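Local coordinates for sulfate permease family protein (Vibrio cholerae O1 biovar El Tor, PDB 3MGL) that probably takes part in transport of anions such as sulfate across the membrane, this piece being its STAS domain, at residues I53-W58 with L85-N90; T37-M42 with I74-K79; E27-F32 with W58-D63. All coordinates share one frame; numbering follows the deposited sequence.

Interaction 1: residues I53-W58 with L85-N90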
loop_
_atom_site.group_PDB
_atom_site.type_symbol
_atom_site.label_atom_id
_atom_site.label_comp_id
_atom_site.label_asym_id
_atom_site.label_seq_id
_atom_site.Cartn_x
_atom_site.Cartn_y
_atom_site.Cartn_z
ATOM N N ILE A 53 -23.549 -12.786 3.340
ATOM C CA ILE A 53 -22.594 -12.627 4.428
ATOM C C ILE A 53 -22.015 -11.197 4.412
ATOM O O ILE A 53 -21.454 -10.762 3.387
ATOM C CB ILE A 53 -21.462 -13.714 4.402
ATOM C CG1 ILE A 53 -22.065 -15.126 4.488
ATOM C CG2 ILE A 53 -20.528 -13.520 5.579
ATOM C CD1 ILE A 53 -21.092 -16.287 4.120
ATOM N N LEU A 54 -22.171 -10.474 5.532
ATOM C CA LEU A 54 -21.508 -9.181 5.716
ATOM C C LEU A 54 -20.257 -9.342 6.553
ATOM O O LEU A 54 -20.334 -9.600 7.767
ATOM C CB LEU A 54 -22.401 -8.134 6.410
ATOM C CG LEU A 54 -23.671 -7.645 5.718
ATOM C CD1 LEU A 54 -24.461 -6.701 6.660
ATOM C CD2 LEU A 54 -23.341 -6.921 4.407
ATOM N N ARG A 55 -19.116 -9.158 5.903
ATOM C CA ARG A 55 -17.816 -9.261 6.548
ATOM C C ARG A 55 -17.463 -7.942 7.234
ATOM O O ARG A 55 -17.436 -6.901 6.576
ATOM C CB ARG A 55 -16.745 -9.580 5.512
ATOM C CG ARG A 55 -16.952 -10.875 4.789
ATOM C CD ARG A 55 -15.697 -11.215 3.968
ATOM N NE ARG A 55 -14.575 -11.602 4.825
ATOM C CZ ARG A 55 -13.443 -12.143 4.380
ATOM N NH1 ARG A 55 -13.267 -12.371 3.089
ATOM N NH2 ARG A 55 -12.488 -12.464 5.229
ATOM N N LEU A 56 -17.210 -7.991 8.546
ATOM C CA LEU A 56 -16.926 -6.784 9.320
ATOM C C LEU A 56 -15.478 -6.662 9.782
ATOM O O LEU A 56 -15.180 -5.770 10.584
ATOM C CB LEU A 56 -17.841 -6.661 10.542
ATOM C CG LEU A 56 -19.373 -6.713 10.461
ATOM C CD1 LEU A 56 -19.949 -6.248 11.761
ATOM C CD2 LEU A 56 -19.955 -5.903 9.302
ATOM N N LYS A 57 -14.607 -7.554 9.289
ATOM C CA LYS A 57 -13.192 -7.631 9.670
ATOM C C LYS A 57 -12.443 -6.294 9.521
ATOM O O LYS A 57 -11.537 -6.000 10.302
ATOM C CB LYS A 57 -12.476 -8.741 8.857
ATOM C CG LYS A 57 -10.991 -8.914 9.139
ATOM C CD LYS A 57 -10.348 -10.203 8.527
ATOM C CE LYS A 57 -10.483 -10.280 7.015
ATOM N NZ LYS A 57 -9.488 -11.218 6.366
ATOM N N TRP A 58 -12.818 -5.497 8.524
ATOM C CA TRP A 58 -12.104 -4.245 8.248
ATOM C C TRP A 58 -12.723 -3.023 8.931
ATOM O O TRP A 58 -12.348 -1.870 8.650
ATOM C CB TRP A 58 -11.955 -4.049 6.739
ATOM C CG TRP A 58 -11.077 -5.108 6.124
ATOM C CD1 TRP A 58 -9.701 -5.150 6.135
ATOM C CD2 TRP A 58 -11.507 -6.291 5.426
ATOM N NE1 TRP A 58 -9.255 -6.282 5.478
ATOM C CE2 TRP A 58 -10.340 -6.996 5.033
ATOM C CE3 TRP A 58 -12.764 -6.824 5.099
ATOM C CZ2 TRP A 58 -10.396 -8.204 4.328
ATOM C CZ3 TRP A 58 -12.821 -8.030 4.409
ATOM C CH2 TRP A 58 -11.639 -8.706 4.026
ATOM N N LEU A 85 -25.944 -12.898 7.386
ATOM C CA LEU A 85 -24.968 -13.352 8.358
ATOM C C LEU A 85 -23.917 -12.272 8.512
ATOM O O LEU A 85 -23.558 -11.574 7.550
ATOM C CB LEU A 85 -24.278 -14.674 7.946
ATOM C CG LEU A 85 -24.992 -16.027 8.081
ATOM C CD1 LEU A 85 -26.520 -15.948 7.920
ATOM C CD2 LEU A 85 -24.419 -17.075 7.124
ATOM N N ILE A 86 -23.422 -12.161 9.736
ATOM C CA ILE A 86 -22.342 -11.275 10.056
ATOM C C ILE A 86 -21.110 -12.068 10.451
ATOM O O ILE A 86 -21.205 -13.043 11.207
ATOM C CB ILE A 86 -22.782 -10.354 11.192
ATOM C CG1 ILE A 86 -23.901 -9.431 10.662
ATOM C CG2 ILE A 86 -21.572 -9.588 11.781
ATOM C CD1 ILE A 86 -24.359 -8.364 11.656
ATOM N N SER A 87 -19.947 -11.655 9.956
ATOM C CA SER A 87 -18.721 -12.293 10.389
ATOM C C SER A 87 -17.583 -11.312 10.648
ATOM O O SER A 87 -17.572 -10.222 10.086
ATOM C CB SER A 87 -18.298 -13.344 9.365
ATOM O OG SER A 87 -17.850 -12.761 8.163
ATOM N N GLY A 88 -16.644 -11.706 11.510
ATOM C CA GLY A 88 -15.377 -10.990 11.697
ATOM C C GLY A 88 -15.364 -9.673 12.481
ATOM O O GLY A 88 -14.382 -8.942 12.424
ATOM N N ALA A 89 -16.436 -9.361 13.204
ATOM C CA ALA A 89 -16.404 -8.191 14.092
ATOM C C ALA A 89 -15.241 -8.389 15.059
ATOM O O ALA A 89 -15.054 -9.498 15.577
ATOM C CB ALA A 89 -17.731 -8.036 14.857
ATOM N N ASN A 90 -14.433 -7.356 15.268
ATOM C CA ASN A 90 -13.392 -7.438 16.304
ATOM C C ASN A 90 -14.034 -7.451 17.687
ATOM O O ASN A 90 -15.260 -7.364 17.814
ATOM C CB ASN A 90 -12.320 -6.335 16.173
ATOM C CG ASN A 90 -12.850 -4.921 16.483
ATOM O OD1 ASN A 90 -13.646 -4.712 17.396
ATOM N ND2 ASN A 90 -12.362 -3.944 15.736
HETATM O O HOH W 1 -14.580 -5.419 13.258
#
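Strands 53-56 and 85-87 run side by side in the same direction, their axes 4.6 Å apart at an angle of 22°, with I53 opposite L85, L54 opposite I86 and R55 opposite S87. Three backbone hydrogen bonds join them: L54 N to L85 O (2.7 Å), S87 N to L54 O and L56 N to S87 O (2.7 Å). L54 thus gives with its N and takes with its O, while the bond to L54 O arrives tilted from the carbonyl plane. On the face of I53, R55 and S87, the CG1 branch of I53 lies obliquely across L85 and touches CD2 of that leucine at 4.0 Å. The other branch of I53, CG2, is anti to its own N and reaches S87 OG at 3.8 Å. That hydroxyl is buried with no hydrogen-bonding partner in the model; the small serine fits where F115 and A118 of helix 115-128 pack on it.

The strands are the two ends of a beta-alpha-beta unit whose crossover is helix 64-79, in the central parallel sheet of the STAS fold. On the face of L54 and I86, L56 CD1 packs on I86 CG2 (3.7 Å) and more loosely on A89 CB. L97 of helix 91-99 covers branched L56 and I86, and small A89 lets it lie close. Past the strand ends the chains stay together for a residue or two, K57 beside G88. G88 has a positive phi (75°), which favours glycine, and its O receives a CA-H...O contact from K57 CA at 3.3 Å. Further on a water joins the chains, donating to L56 O at 2.8 Å and accepting from N90 N, just where N90 caps helix 91-99 by bonding through its OD1 to V93 N.

Interaction 2: residues T37-M42 with I74-K79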
loop_
_atom_site.group_PDB
_atom_site.type_symbol
_atom_site.label_atom_id
_atom_site.label_comp_id
_atom_site.label_asym_id
_atom_site.label_seq_id
_atom_site.Cartn_x
_atom_site.Cartn_y
_atom_site.Cartn_z
ATOM N N THR A 37 -24.604 2.324 -1.856
ATOM C CA THR A 37 -24.631 1.802 -3.218
ATOM C C THR A 37 -25.073 0.332 -3.257
ATOM O O THR A 37 -25.809 -0.072 -4.168
ATOM C CB THR A 37 -23.277 1.984 -3.958
ATOM O OG1 THR A 37 -22.654 3.218 -3.562
ATOM C CG2 THR A 37 -23.510 2.047 -5.460
ATOM N N PHE A 38 -24.655 -0.453 -2.261
ATOM C CA PHE A 38 -24.974 -1.878 -2.246
ATOM C C PHE A 38 -26.439 -2.107 -1.895
ATOM O O PHE A 38 -27.095 -2.979 -2.469
ATOM C CB PHE A 38 -24.065 -2.661 -1.287
ATOM C CG PHE A 38 -24.179 -4.147 -1.444
ATOM C CD1 PHE A 38 -23.688 -4.783 -2.587
ATOM C CD2 PHE A 38 -24.787 -4.919 -0.467
ATOM C CE1 PHE A 38 -23.798 -6.178 -2.745
ATOM C CE2 PHE A 38 -24.894 -6.316 -0.618
ATOM C CZ PHE A 38 -24.404 -6.935 -1.767
ATOM N N GLU A 39 -26.932 -1.324 -0.942
ATOM C CA GLU A 39 -28.359 -1.236 -0.655
ATOM C C GLU A 39 -29.114 -0.946 -1.953
ATOM O O GLU A 39 -30.105 -1.598 -2.244
ATOM C CB GLU A 39 -28.589 -0.118 0.362
ATOM C CG GLU A 39 -29.728 -0.353 1.316
ATOM C CD GLU A 39 -29.804 0.704 2.442
ATOM O OE1 GLU A 39 -28.746 1.206 2.898
ATOM O OE2 GLU A 39 -30.942 1.024 2.869
ATOM N N ARG A 40 -28.601 -0.003 -2.755
ATOM C CA ARG A 40 -29.247 0.387 -4.014
ATOM C C ARG A 40 -29.292 -0.785 -4.999
ATOM O O ARG A 40 -30.336 -1.103 -5.545
ATOM C CB ARG A 40 -28.535 1.579 -4.651
ATOM C CG ARG A 40 -29.451 2.497 -5.445
ATOM C CD ARG A 40 -28.725 3.514 -6.375
ATOM N NE ARG A 40 -27.382 3.939 -5.950
ATOM C CZ ARG A 40 -27.107 4.716 -4.896
ATOM N NH1 ARG A 40 -28.079 5.161 -4.100
ATOM N NH2 ARG A 40 -25.844 5.032 -4.624
ATOM N N VAL A 41 -28.151 -1.431 -5.202
ATOM C CA VAL A 41 -28.057 -2.593 -6.078
ATOM C C VAL A 41 -29.003 -3.709 -5.639
ATOM O O VAL A 41 -29.738 -4.259 -6.454
ATOM C CB VAL A 41 -26.601 -3.116 -6.182
ATOM C CG1 VAL A 41 -26.547 -4.494 -6.857
ATOM C CG2 VAL A 41 -25.726 -2.084 -6.934
HETATM N N MSE A 42 -28.988 -4.027 -4.352
HETATM C CA MSE A 42 -29.842 -5.092 -3.841
HETATM C C MSE A 42 -31.329 -4.808 -4.082
HETATM O O MSE A 42 -32.092 -5.725 -4.381
HETATM C CB MSE A 42 -29.567 -5.354 -2.361
HETATM C CG MSE A 42 -29.982 -6.730 -1.940
HETATM SE SE MSE A 42 -28.918 -8.124 -2.804
HETATM C CE MSE A 42 -27.694 -8.527 -1.370
ATOM N N ILE A 74 -29.355 -3.671 6.783
ATOM C CA ILE A 74 -29.840 -5.006 7.046
ATOM C C ILE A 74 -31.368 -5.066 6.906
ATOM O O ILE A 74 -31.914 -6.035 6.375
ATOM C CB ILE A 74 -29.365 -5.508 8.447
ATOM C CG1 ILE A 74 -27.832 -5.652 8.456
ATOM C CG2 ILE A 74 -30.076 -6.816 8.829
ATOM C CD1 ILE A 74 -27.203 -5.666 9.834
ATOM N N GLN A 75 -32.059 -4.040 7.389
ATOM C CA GLN A 75 -33.515 -3.960 7.215
ATOM C C GLN A 75 -33.941 -4.034 5.732
ATOM O O GLN A 75 -34.895 -4.726 5.410
ATOM C CB GLN A 75 -34.093 -2.713 7.896
ATOM C CG GLN A 75 -34.132 -2.827 9.426
ATOM C CD GLN A 75 -34.429 -1.499 10.135
ATOM O OE1 GLN A 75 -34.609 -0.442 9.500
ATOM N NE2 GLN A 75 -34.487 -1.552 11.467
ATOM N N SER A 76 -33.224 -3.328 4.850
ATOM C CA SER A 76 -33.482 -3.384 3.399
ATOM C C SER A 76 -33.300 -4.794 2.868
ATOM O O SER A 76 -34.027 -5.215 1.992
ATOM C CB SER A 76 -32.520 -2.490 2.613
ATOM O OG SER A 76 -32.439 -1.208 3.191
ATOM N N PHE A 77 -32.308 -5.516 3.375
ATOM C CA PHE A 77 -32.068 -6.880 2.880
ATOM C C PHE A 77 -33.140 -7.859 3.358
ATOM O O PHE A 77 -33.590 -8.702 2.593
ATOM C CB PHE A 77 -30.659 -7.389 3.222
ATOM C CG PHE A 77 -29.544 -6.485 2.741
ATOM C CD1 PHE A 77 -29.717 -5.646 1.638
ATOM C CD2 PHE A 77 -28.307 -6.490 3.382
ATOM C CE1 PHE A 77 -28.666 -4.807 1.194
ATOM C CE2 PHE A 77 -27.244 -5.671 2.942
ATOM C CZ PHE A 77 -27.433 -4.827 1.846
ATOM N N HIS A 78 -33.541 -7.730 4.620
ATOM C CA HIS A 78 -34.581 -8.569 5.199
ATOM C C HIS A 78 -35.910 -8.424 4.509
ATOM O O HIS A 78 -36.648 -9.393 4.425
ATOM C CB HIS A 78 -34.793 -8.282 6.688
ATOM C CG HIS A 78 -33.785 -8.932 7.579
ATOM N ND1 HIS A 78 -33.740 -8.705 8.938
ATOM C CD2 HIS A 78 -32.764 -9.777 7.305
ATOM C CE1 HIS A 78 -32.750 -9.400 9.470
ATOM N NE2 HIS A 78 -32.145 -10.063 8.501
ATOM N N LYS A 79 -36.238 -7.225 4.034
ATOM C CA LYS A 79 -37.546 -7.049 3.404
ATOM C C LYS A 79 -37.613 -7.717 2.012
ATOM O O LYS A 79 -38.705 -8.024 1.526
ATOM C CB LYS A 79 -37.992 -5.574 3.398
ATOM C CG LYS A 79 -37.350 -4.691 2.345
ATOM C CD LYS A 79 -37.569 -3.214 2.667
ATOM C CE LYS A 79 -36.727 -2.347 1.748
ATOM N NZ LYS A 79 -36.969 -0.881 1.975
#
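With chi1 at -55°, CG of F77 stands beside its own backbone N, and the ring is carried from helix 74-79 across to helix 37-42, where M42 and F38 turn their CG atoms anti to the backbone N (chi1 -157° and -169°) to meet it. The F77 ring packs against F38, E39 and M42, residues spaced along one side of the helix. Its CZ atom comes to the edge of the F38 ring, 3.5 Å from F38 CD2, with the two planes nearly perpendicular. CE1 of F77 lies 3.7 Å from M42 CB, and CD1 lies equally far from CG of this selenomethionine, whose chain crosses the phenylalanine at about a right angle. The backbone of E39 meets the edge of the same ring, its CA 4.0 Å from F77 CE1.

Beside the ring, the E39 side chain, extended beyond CG, brings OE2 within 2.7 Å of S76 OG, which also lies close to E72 O. Small S76 lets the carboxylate lie close, CG of E39 resting on its CB. L52 of strand 51-56 lies under F38, M42 and F77, while T65 of a second subunit packs against F38 and M42. The axes of segments 37-42 and 74-79 pass 10.0 Å apart, nearly parallel, on one face of the sheet, as in the alpha/beta layering of STAS domains.

Interaction 3: residues E27-F32 with W58-D63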
loop_
_atom_site.group_PDB
_atom_site.type_symbol
_atom_site.label_atom_id
_atom_site.label_comp_id
_atom_site.label_asym_id
_atom_site.label_seq_id
_atom_site.Cartn_x
_atom_site.Cartn_y
_atom_site.Cartn_z
ATOM N N GLU A 27 -15.664 -1.881 4.214
ATOM C CA GLU A 27 -14.244 -1.589 4.270
ATOM C C GLU A 27 -14.017 -0.281 4.979
ATOM O O GLU A 27 -14.471 0.776 4.528
ATOM C CB GLU A 27 -13.583 -1.668 2.895
ATOM C CG GLU A 27 -13.173 -3.117 2.561
ATOM C CD GLU A 27 -13.160 -3.432 1.074
ATOM O OE1 GLU A 27 -13.460 -2.533 0.243
ATOM O OE2 GLU A 27 -12.851 -4.599 0.738
ATOM N N GLY A 28 -13.361 -0.391 6.127
ATOM C CA GLY A 28 -13.006 0.748 6.945
ATOM C C GLY A 28 -14.183 1.219 7.758
ATOM O O GLY A 28 -15.333 0.804 7.508
ATOM N N PRO A 29 -13.917 2.119 8.721
ATOM C CA PRO A 29 -15.000 2.533 9.599
ATOM C C PRO A 29 -16.023 3.432 8.910
ATOM O O PRO A 29 -17.107 3.625 9.445
ATOM C CB PRO A 29 -14.278 3.269 10.728
ATOM C CG PRO A 29 -13.035 3.800 10.096
ATOM C CD PRO A 29 -12.681 2.892 8.949
ATOM N N PHE A 30 -15.681 3.974 7.745
ATOM C CA PHE A 30 -16.561 4.907 7.035
ATOM C C PHE A 30 -17.080 4.234 5.772
ATOM O O PHE A 30 -16.797 4.641 4.635
ATOM C CB PHE A 30 -15.844 6.242 6.753
ATOM C CG PHE A 30 -14.944 6.700 7.893
ATOM C CD1 PHE A 30 -15.462 6.915 9.174
ATOM C CD2 PHE A 30 -13.580 6.885 7.690
ATOM C CE1 PHE A 30 -14.631 7.322 10.227
ATOM C CE2 PHE A 30 -12.750 7.291 8.740
ATOM C CZ PHE A 30 -13.279 7.511 10.008
ATOM N N PHE A 31 -17.845 3.178 6.007
ATOM C CA PHE A 31 -18.393 2.352 4.952
ATOM C C PHE A 31 -19.696 2.948 4.382
ATOM O O PHE A 31 -20.350 2.318 3.580
ATOM C CB PHE A 31 -18.636 0.940 5.509
ATOM C CG PHE A 31 -19.577 0.913 6.695
ATOM C CD1 PHE A 31 -20.957 0.840 6.508
ATOM C CD2 PHE A 31 -19.086 0.992 7.986
ATOM C CE1 PHE A 31 -21.818 0.841 7.594
ATOM C CE2 PHE A 31 -19.928 0.988 9.060
ATOM C CZ PHE A 31 -21.295 0.913 8.879
ATOM N N PHE A 32 -20.064 4.166 4.771
ATOM C CA PHE A 32 -21.396 4.692 4.430
ATOM C C PHE A 32 -21.672 4.725 2.933
ATOM O O PHE A 32 -22.706 4.233 2.497
ATOM C CB PHE A 32 -21.669 6.068 5.065
ATOM C CG PHE A 32 -21.084 6.228 6.442
ATOM C CD1 PHE A 32 -21.625 5.540 7.526
ATOM C CD2 PHE A 32 -19.969 7.031 6.642
ATOM C CE1 PHE A 32 -21.076 5.668 8.805
ATOM C CE2 PHE A 32 -19.407 7.158 7.904
ATOM C CZ PHE A 32 -19.962 6.482 8.994
ATOM N N TRP A 58 -12.818 -5.497 8.524
ATOM C CA TRP A 58 -12.104 -4.245 8.248
ATOM C C TRP A 58 -12.723 -3.023 8.931
ATOM O O TRP A 58 -12.348 -1.870 8.650
ATOM C CB TRP A 58 -11.955 -4.049 6.739
ATOM C CG TRP A 58 -11.077 -5.108 6.124
ATOM C CD1 TRP A 58 -9.701 -5.150 6.135
ATOM C CD2 TRP A 58 -11.507 -6.291 5.426
ATOM N NE1 TRP A 58 -9.255 -6.282 5.478
ATOM C CE2 TRP A 58 -10.340 -6.996 5.033
ATOM C CE3 TRP A 58 -12.764 -6.824 5.099
ATOM C CZ2 TRP A 58 -10.396 -8.204 4.328
ATOM C CZ3 TRP A 58 -12.821 -8.030 4.409
ATOM C CH2 TRP A 58 -11.639 -8.706 4.026
ATOM N N VAL A 59 -13.645 -3.283 9.852
ATOM C CA VAL A 59 -14.316 -2.213 10.584
ATOM C C VAL A 59 -13.752 -2.145 12.001
ATOM O O VAL A 59 -14.070 -2.994 12.829
ATOM C CB VAL A 59 -15.839 -2.416 10.614
ATOM C CG1 VAL A 59 -16.532 -1.291 11.428
ATOM C CG2 VAL A 59 -16.392 -2.513 9.176
ATOM N N PRO A 60 -12.906 -1.126 12.275
ATOM C CA PRO A 60 -12.185 -1.064 13.534
ATOM C C PRO A 60 -13.003 -0.553 14.735
ATOM O O PRO A 60 -12.714 -0.936 15.858
ATOM C CB PRO A 60 -10.992 -0.137 13.218
ATOM C CG PRO A 60 -11.448 0.716 12.110
ATOM C CD PRO A 60 -12.516 -0.037 11.353
ATOM N N PHE A 61 -13.989 0.309 14.489
ATOM C CA PHE A 61 -14.899 0.797 15.526
ATOM C C PHE A 61 -16.199 1.180 14.826
ATOM O O PHE A 61 -16.249 1.222 13.583
ATOM C CB PHE A 61 -14.308 2.004 16.261
ATOM C CG PHE A 61 -14.184 3.233 15.403
ATOM C CD1 PHE A 61 -15.250 4.139 15.298
ATOM C CD2 PHE A 61 -13.017 3.480 14.685
ATOM C CE1 PHE A 61 -15.160 5.278 14.492
ATOM C CE2 PHE A 61 -12.907 4.609 13.863
ATOM C CZ PHE A 61 -13.987 5.514 13.762
HETATM N N MSE A 62 -17.242 1.439 15.614
HETATM C CA MSE A 62 -18.532 1.880 15.088
HETATM C C MSE A 62 -19.123 2.921 16.015
HETATM O O MSE A 62 -19.219 2.722 17.233
HETATM C CB MSE A 62 -19.526 0.716 14.978
HETATM C CG MSE A 62 -19.199 -0.312 13.883
HETATM SE SE MSE A 62 -20.772 -1.287 13.233
HETATM C CE MSE A 62 -21.668 0.151 12.421
ATOM N N ASP A 63 -19.520 4.052 15.468
ATOM C CA ASP A 63 -20.294 4.952 16.299
ATOM C C ASP A 63 -21.752 4.821 15.901
ATOM O O ASP A 63 -22.100 4.024 15.013
ATOM C CB ASP A 63 -19.774 6.395 16.240
ATOM C CG ASP A 63 -19.717 6.952 14.825
ATOM O OD1 ASP A 63 -20.660 6.721 14.036
ATOM O OD2 ASP A 63 -18.724 7.639 14.497
HETATM O O HOH W 2 -17.990 2.512 11.654
#
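P29 is the main bump of the 27-32 loop, settling against P60 and F61 of the 58-63 loop. The two proline rings cross at about a right angle, CD of P29 3.8 Å from CD of P60. P29 CB sits over one face of the F61 ring, 4.0 Å from the centroid and displaced toward the rim, a CH-pi contact. F61 offers this face because chi1 (67°) sets its ring between its own N and carbonyl carbon. CG of P29 covers a face of the F30 ring, so P29 fills the angle between the F30 and F61 rings, which meet at F30 CE1 and F61 CZ, 4.0 Å apart. The bent chain of M62 brings its CE to the edge of the F31 ring, 3.6 Å from CZ.

These loops follow strands 21-27 and 51-56 at the C-terminal edge of the parallel sheet and lead into helices 32-44 and 64-79, with F31 and D63 at the N-cap positions. G28 N makes a weak bond to W58 O (3.1 Å), and the positive phi of G28 favours glycine. One water donates to P29 O at 2.6 Å and to F61 O at 2.9 Å. Y24 of a third subunit meets the F30 ring edge-to-face, and V23 N of that subunit hydrogen-bonds D63 OD2. Rigid prolines and aromatic rings thus join the loops chiefly by apolar shape, water bridging their carbonyls.

In the fold
The contacts follow the alternating strands and helices of one STAS domain. Interaction 1 is its central strand pair; interaction 2 packs helices over one face of that sheet, and the two touch where L54 CD1 meets I74 CG1 at 4.0 Å, their centres about 16 Å apart. Interaction 3 lies beyond the strand ends, its centre about 11 Å from that of interaction 1. They share W58, and N90 ND2 probably bonds P60 O at 3.0 Å, joining the helix cap to the neighbouring loop. Interactions 2 and 3 do not touch, their centres about 18 Å apart, yet each loop of interaction 3 leads into one of the helices paired in interaction 2.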